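Local coordinates for protein GRMZM2G135359 pseudokinase (Zea mays, PDB 6CPY) that is a receptor-like pseudokinase whose kinase-fold domain, as in its family, may bind ATP, its own catalytic activity being doubtful, at residues Gly128-Val136 with Val224-Val233. Sequence-based numbering, arbitrary orientation.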
ATOM      1  N   GLY A 128      -9.001  -7.384   3.879  1.00 33.24           N
ATOM      2  CA  GLY A 128      -8.665  -6.282   4.760  1.00 32.77           C
ATOM      3  C   GLY A 128      -7.178  -5.962   4.779  1.00 30.99           C
ATOM      4  O   GLY A 128      -6.473  -6.281   3.825  1.00 32.13           O
ATOM      5  N   THR A 129      -6.720  -5.350   5.870  1.00 30.27           N
ATOM      6  CA  THR A 129      -5.326  -4.885   5.994  1.00 29.44           C
ATOM      7  C   THR A 129      -4.428  -5.883   6.707  1.00 28.39           C
ATOM      8  O   THR A 129      -4.885  -6.732   7.484  1.00 28.48           O
ATOM      9  CB  THR A 129      -5.213  -3.558   6.757  1.00 29.73           C
ATOM     10  OG1 THR A 129      -5.560  -3.754   8.133  1.00 30.37           O
ATOM     11  CG2 THR A 129      -6.108  -2.480   6.122  1.00 30.33           C
ATOM     12  N   LEU A 130      -3.132  -5.762   6.456  1.00 26.69           N
ATOM     13  CA  LEU A 130      -2.154  -6.584   7.152  1.00 26.42           C
ATOM     14  C   LEU A 130      -2.217  -6.308   8.664  1.00 26.89           C
ATOM     15  O   LEU A 130      -2.191  -7.246   9.468  1.00 26.92           O
ATOM     16  CB  LEU A 130      -0.753  -6.308   6.588  1.00 25.62           C
ATOM     17  CG  LEU A 130       0.427  -7.020   7.245  1.00 24.99           C
ATOM     18  CD1 LEU A 130       0.273  -8.531   7.213  1.00 25.30           C
ATOM     19  CD2 LEU A 130       1.713  -6.596   6.562  1.00 24.46           C
ATOM     20  N   PHE A 131      -2.316  -5.033   9.042  1.00 28.15           N
ATOM     21  CA  PHE A 131      -2.418  -4.633  10.455  1.00 30.06           C
ATOM     22  C   PHE A 131      -3.542  -5.389  11.169  1.00 30.96           C
ATOM     23  O   PHE A 131      -3.327  -5.929  12.259  1.00 33.84           O
ATOM     24  CB  PHE A 131      -2.645  -3.116  10.590  1.00 30.58           C
ATOM     25  CG  PHE A 131      -2.646  -2.627  12.024  1.00 31.34           C
ATOM     26  CD1 PHE A 131      -3.805  -2.658  12.781  1.00 33.09           C
ATOM     27  CD2 PHE A 131      -1.482  -2.143  12.610  1.00 32.43           C
ATOM     28  CE1 PHE A 131      -3.802  -2.220  14.095  1.00 33.89           C
ATOM     29  CE2 PHE A 131      -1.471  -1.705  13.918  1.00 33.91           C
ATOM     30  CZ  PHE A 131      -2.635  -1.742  14.661  1.00 33.37           C
ATOM     31  N   GLU A 132      -4.718  -5.421  10.547  1.00 32.51           N
ATOM     32  CA  GLU A 132      -5.890  -6.124  11.085  1.00 35.38           C
ATOM     33  C   GLU A 132      -5.604  -7.593  11.342  1.00 34.02           C
ATOM     34  O   GLU A 132      -5.881  -8.097  12.427  1.00 32.01           O
ATOM     35  CB  GLU A 132      -7.096  -6.001  10.140  1.00 40.40           C
ATOM     36  CG  GLU A 132      -7.821  -4.669  10.244  1.00 45.07           C
ATOM     37  CD  GLU A 132      -8.726  -4.361   9.055  1.00 47.84           C
ATOM     38  OE1 GLU A 132      -8.812  -5.175   8.104  1.00 51.08           O
ATOM     39  OE2 GLU A 132      -9.354  -3.281   9.071  1.00 51.95           O
ATOM     40  N   HIS A 133      -5.042  -8.277  10.347  1.00 31.42           N
ATOM     41  CA  HIS A 133      -4.744  -9.702  10.481  1.00 32.18           C
ATOM     42  C   HIS A 133      -3.633 -10.035  11.453  1.00 31.55           C
ATOM     43  O   HIS A 133      -3.645 -11.124  12.031  1.00 34.32           O
ATOM     44  CB  HIS A 133      -4.481 -10.334   9.115  1.00 33.44           C
ATOM     45  CG  HIS A 133      -5.730 -10.623   8.359  1.00 35.72           C
ATOM     46  ND1 HIS A 133      -6.457 -11.780   8.545  1.00 37.36           N
ATOM     47  CD2 HIS A 133      -6.424  -9.880   7.468  1.00 37.13           C
ATOM     48  CE1 HIS A 133      -7.529 -11.749   7.774  1.00 38.51           C
ATOM     49  NE2 HIS A 133      -7.534 -10.608   7.107  1.00 37.61           N
ATOM     50  N   LEU A 134      -2.693  -9.115  11.655  1.00 29.55           N
ATOM     51  CA  LEU A 134      -1.613  -9.317  12.612  1.00 30.27           C
ATOM     52  C   LEU A 134      -2.015  -8.995  14.052  1.00 33.03           C
ATOM     53  O   LEU A 134      -1.564  -9.663  14.975  1.00 33.39           O
ATOM     54  CB  LEU A 134      -0.387  -8.481  12.242  1.00 30.16           C
ATOM     55  CG  LEU A 134       0.397  -8.895  10.993  1.00 29.64           C
ATOM     56  CD1 LEU A 134       1.545  -7.941  10.736  1.00 30.74           C
ATOM     57  CD2 LEU A 134       0.922 -10.320  11.126  1.00 31.09           C
ATOM     58  N   HIS A 135      -2.852  -7.977  14.238  1.00 33.28           N
ATOM     59  CA  HIS A 135      -3.055  -7.397  15.568  1.00 36.31           C
ATOM     60  C   HIS A 135      -4.491  -7.447  16.119  1.00 38.67           C
ATOM     61  O   HIS A 135      -4.674  -7.390  17.335  1.00 43.19           O
ATOM     62  CB  HIS A 135      -2.546  -5.954  15.585  1.00 34.43           C
ATOM     63  CG  HIS A 135      -1.149  -5.791  15.076  1.00 33.94           C
ATOM     64  ND1 HIS A 135      -0.044  -6.282  15.740  1.00 33.23           N
ATOM     65  CD2 HIS A 135      -0.678  -5.170  13.968  1.00 32.75           C
ATOM     66  CE1 HIS A 135       1.046  -5.967  15.062  1.00 33.94           C
ATOM     67  NE2 HIS A 135       0.686  -5.298  13.980  1.00 33.30           N
ATOM     68  N   VAL A 136      -5.503  -7.560  15.266  1.00 41.31           N
ATOM     69  CA  VAL A 136      -6.883  -7.566  15.764  1.00 46.20           C
ATOM     70  C   VAL A 136      -7.317  -8.984  16.157  1.00 50.77           C
ATOM     71  O   VAL A 136      -7.350  -9.900  15.324  1.00 50.31           O
ATOM     72  CB  VAL A 136      -7.872  -6.921  14.770  1.00 47.76           C
ATOM     73  CG1 VAL A 136      -9.294  -6.980  15.307  1.00 48.58           C
ATOM     74  CG2 VAL A 136      -7.472  -5.473  14.500  1.00 47.93           C
ATOM     75  N   VAL A 224       8.207  -3.266   8.687  1.00 26.27           N
ATOM     76  CA  VAL A 224       7.020  -4.060   8.377  1.00 25.47           C
ATOM     77  C   VAL A 224       7.366  -5.551   8.376  1.00 23.77           C
ATOM     78  O   VAL A 224       6.584  -6.379   8.858  1.00 23.34           O
ATOM     79  CB  VAL A 224       6.374  -3.626   7.034  1.00 26.55           C
ATOM     80  CG1 VAL A 224       5.312  -4.620   6.587  1.00 27.25           C
ATOM     81  CG2 VAL A 224       5.759  -2.235   7.163  1.00 26.53           C
ATOM     82  N   LEU A 225       8.522  -5.899   7.815  1.00 23.97           N
ATOM     83  CA  LEU A 225       8.999  -7.279   7.864  1.00 24.27           C
ATOM     84  C   LEU A 225       9.162  -7.734   9.328  1.00 24.46           C
ATOM     85  O   LEU A 225       8.729  -8.833   9.702  1.00 22.77           O
ATOM     86  CB  LEU A 225      10.299  -7.440   7.075  1.00 24.56           C
ATOM     87  CG  LEU A 225      10.945  -8.830   7.119  1.00 24.70           C
ATOM     88  CD1 LEU A 225       9.976  -9.896   6.659  1.00 24.23           C
ATOM     89  CD2 LEU A 225      12.213  -8.864   6.275  1.00 25.34           C
ATOM     90  N   LEU A 226       9.765  -6.883  10.156  1.00 25.99           N
ATOM     91  CA  LEU A 226       9.894  -7.177  11.593  1.00 27.33           C
ATOM     92  C   LEU A 226       8.536  -7.387  12.262  1.00 25.99           C
ATOM     93  O   LEU A 226       8.371  -8.268  13.104  1.00 24.11           O
ATOM     94  CB  LEU A 226      10.649  -6.048  12.310  1.00 30.22           C
ATOM     95  CG  LEU A 226      10.992  -6.311  13.786  1.00 32.69           C
ATOM     96  CD1 LEU A 226      11.874  -7.548  13.892  1.00 34.05           C
ATOM     97  CD2 LEU A 226      11.663  -5.101  14.413  1.00 33.70           C
ATOM     98  N   GLU A 227       7.563  -6.567  11.872  1.00 25.63           N
ATOM     99  CA  GLU A 227       6.200  -6.672  12.385  1.00 24.97           C
ATOM    100  C   GLU A 227       5.535  -7.972  11.958  1.00 23.07           C
ATOM    101  O   GLU A 227       4.871  -8.626  12.751  1.00 23.13           O
ATOM    102  CB  GLU A 227       5.387  -5.461  11.920  1.00 26.95           C
ATOM    103  CG  GLU A 227       3.968  -5.401  12.455  1.00 28.11           C
ATOM    104  CD  GLU A 227       3.165  -4.286  11.812  1.00 29.61           C
ATOM    105  OE1 GLU A 227       3.775  -3.407  11.163  1.00 31.41           O
ATOM    106  OE2 GLU A 227       1.927  -4.289  11.966  1.00 31.29           O
ATOM    107  N   ILE A 228       5.757  -8.364  10.710  1.00 22.22           N
ATOM    108  CA  ILE A 228       5.209  -9.616  10.193  1.00 21.76           C
ATOM    109  C   ILE A 228       5.823 -10.802  10.953  1.00 22.40           C
ATOM    110  O   ILE A 228       5.131 -11.757  11.302  1.00 21.70           O
ATOM    111  CB  ILE A 228       5.476  -9.741   8.674  1.00 21.91           C
ATOM    112  CG1 ILE A 228       4.614  -8.741   7.887  1.00 21.79           C
ATOM    113  CG2 ILE A 228       5.236 -11.156   8.205  1.00 21.39           C
ATOM    114  CD1 ILE A 228       5.058  -8.491   6.460  1.00 22.24           C
ATOM    115  N   LEU A 229       7.121 -10.721  11.228  1.00 23.07           N
ATOM    116  CA  LEU A 229       7.817 -11.805  11.922  1.00 24.78           C
ATOM    117  C   LEU A 229       7.500 -11.931  13.415  1.00 24.99           C
ATOM    118  O   LEU A 229       7.457 -13.043  13.941  1.00 25.64           O
ATOM    119  CB  LEU A 229       9.319 -11.645  11.740  1.00 25.24           C
ATOM    120  CG  LEU A 229       9.849 -11.899  10.333  1.00 26.40           C
ATOM    121  CD1 LEU A 229      11.293 -11.425  10.269  1.00 26.77           C
ATOM    122  CD2 LEU A 229       9.756 -13.362   9.929  1.00 28.44           C
ATOM    123  N   THR A 230       7.308 -10.803  14.092  1.00 25.82           N
ATOM    124  CA  THR A 230       7.179 -10.776  15.554  1.00 27.31           C
ATOM    125  C   THR A 230       5.746 -10.566  16.030  1.00 27.34           C
ATOM    126  O   THR A 230       5.414 -10.869  17.178  1.00 27.99           O
ATOM    127  CB  THR A 230       8.031  -9.653  16.185  1.00 28.22           C
ATOM    128  OG1 THR A 230       7.562  -8.374  15.738  1.00 28.33           O
ATOM    129  CG2 THR A 230       9.469  -9.799  15.828  1.00 28.88           C
ATOM    130  N   GLY A 231       4.907 -10.012  15.163  1.00 29.30           N
ATOM    131  CA  GLY A 231       3.590  -9.553  15.552  1.00 30.42           C
ATOM    132  C   GLY A 231       3.572  -8.311  16.432  1.00 31.77           C
ATOM    133  O   GLY A 231       2.530  -8.007  17.006  1.00 35.13           O
ATOM    134  N   ARG A 232       4.692  -7.591  16.526  1.00 33.01           N
ATOM    135  CA  ARG A 232       4.818  -6.403  17.387  1.00 36.82           C
ATOM    136  C   ARG A 232       5.040  -5.113  16.586  1.00 36.93           C
ATOM    137  O   ARG A 232       5.726  -5.116  15.557  1.00 33.72           O
ATOM    138  CB  ARG A 232       5.986  -6.570  18.357  1.00 40.50           C
ATOM    139  CG  ARG A 232       5.845  -7.721  19.341  1.00 43.62           C
ATOM    140  CD  ARG A 232       7.210  -8.106  19.881  1.00 47.65           C
ATOM    141  NE  ARG A 232       7.164  -9.146  20.914  1.00 51.21           N
ATOM    142  CZ  ARG A 232       7.027  -8.927  22.224  1.00 53.91           C
ATOM    143  NH1 ARG A 232       6.902  -7.692  22.706  1.00 55.58           N
ATOM    144  NH2 ARG A 232       7.010  -9.959  23.062  1.00 54.75           N
ATOM    145  N   VAL A 233       4.480  -4.011  17.086  1.00 38.35           N
ATOM    146  CA  VAL A 233       4.569  -2.703  16.424  1.00 39.93           C
ATOM    147  C   VAL A 233       4.795  -1.602  17.469  1.00 40.68           C
ATOM    148  O   VAL A 233       4.314  -1.725  18.599  1.00 41.26           O
ATOM    149  CB  VAL A 233       3.280  -2.420  15.609  1.00 42.31           C
ATOM    150  CG1 VAL A 233       2.069  -2.263  16.518  1.00 42.58           C
ATOM    151  CG2 VAL A 233       3.444  -1.191  14.724  1.00 43.54           C
TER
HETATM  152  O   HOH W   1      -0.591  -7.529  18.107  1.00 44.35           O
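Two groups grip Glu227 OE2: His135 NE2 donates to it at 2.6 Å, nearly straight (164°), and Ser175 OG forms a second hydrogen bond with it. The histidine N-H arrives on the anti side of the carboxylate, and the oxygen lies in the imidazole plane, a His-carboxylate pair that joins the two helices. Glu227 reaches across because its CG stands anti to the backbone N (chi1 -176°) and the chain stays extended beyond it. His135 ND1 meets a water at 2.7 Å, which donates a weak bond to Gly231 O; CE1 rests 3.2 Å from that same carbonyl. Leu134 CB sits over the centre of one imidazole face, while Val233 CG1 lies over the opposite face, 4.1 Å from His135 CE1. A leucine in place of His135 would probably leave the buried Glu227 carboxylate with one hydrogen-bond donor fewer and the water without its ring partner. Elsewhere the contact is mainly apolar. The Phe131 ring, steeply turned against the Glu227 carboxylate, nears Val233 CG1 and carries His135 CD2 off-centre over one face. Leu130 CD2 packs against Ile228 CG1 at 3.8 Å, the two side chains crossing at about a right angle, and Leu134 CD1 crosses the Glu227 stem at a slant, 3.9 Å from Glu227 CG. Helix 130-135, opened by a Thr129-Glu132 capping box, runs at 31° to segment 224-230, the C-terminal end of helix 214-230, the axes coming within 10.4 Å, in the helical lobe of the kinase fold, with strand 178-180 against Leu130 and helix 144-164 against Leu134 and Ile228.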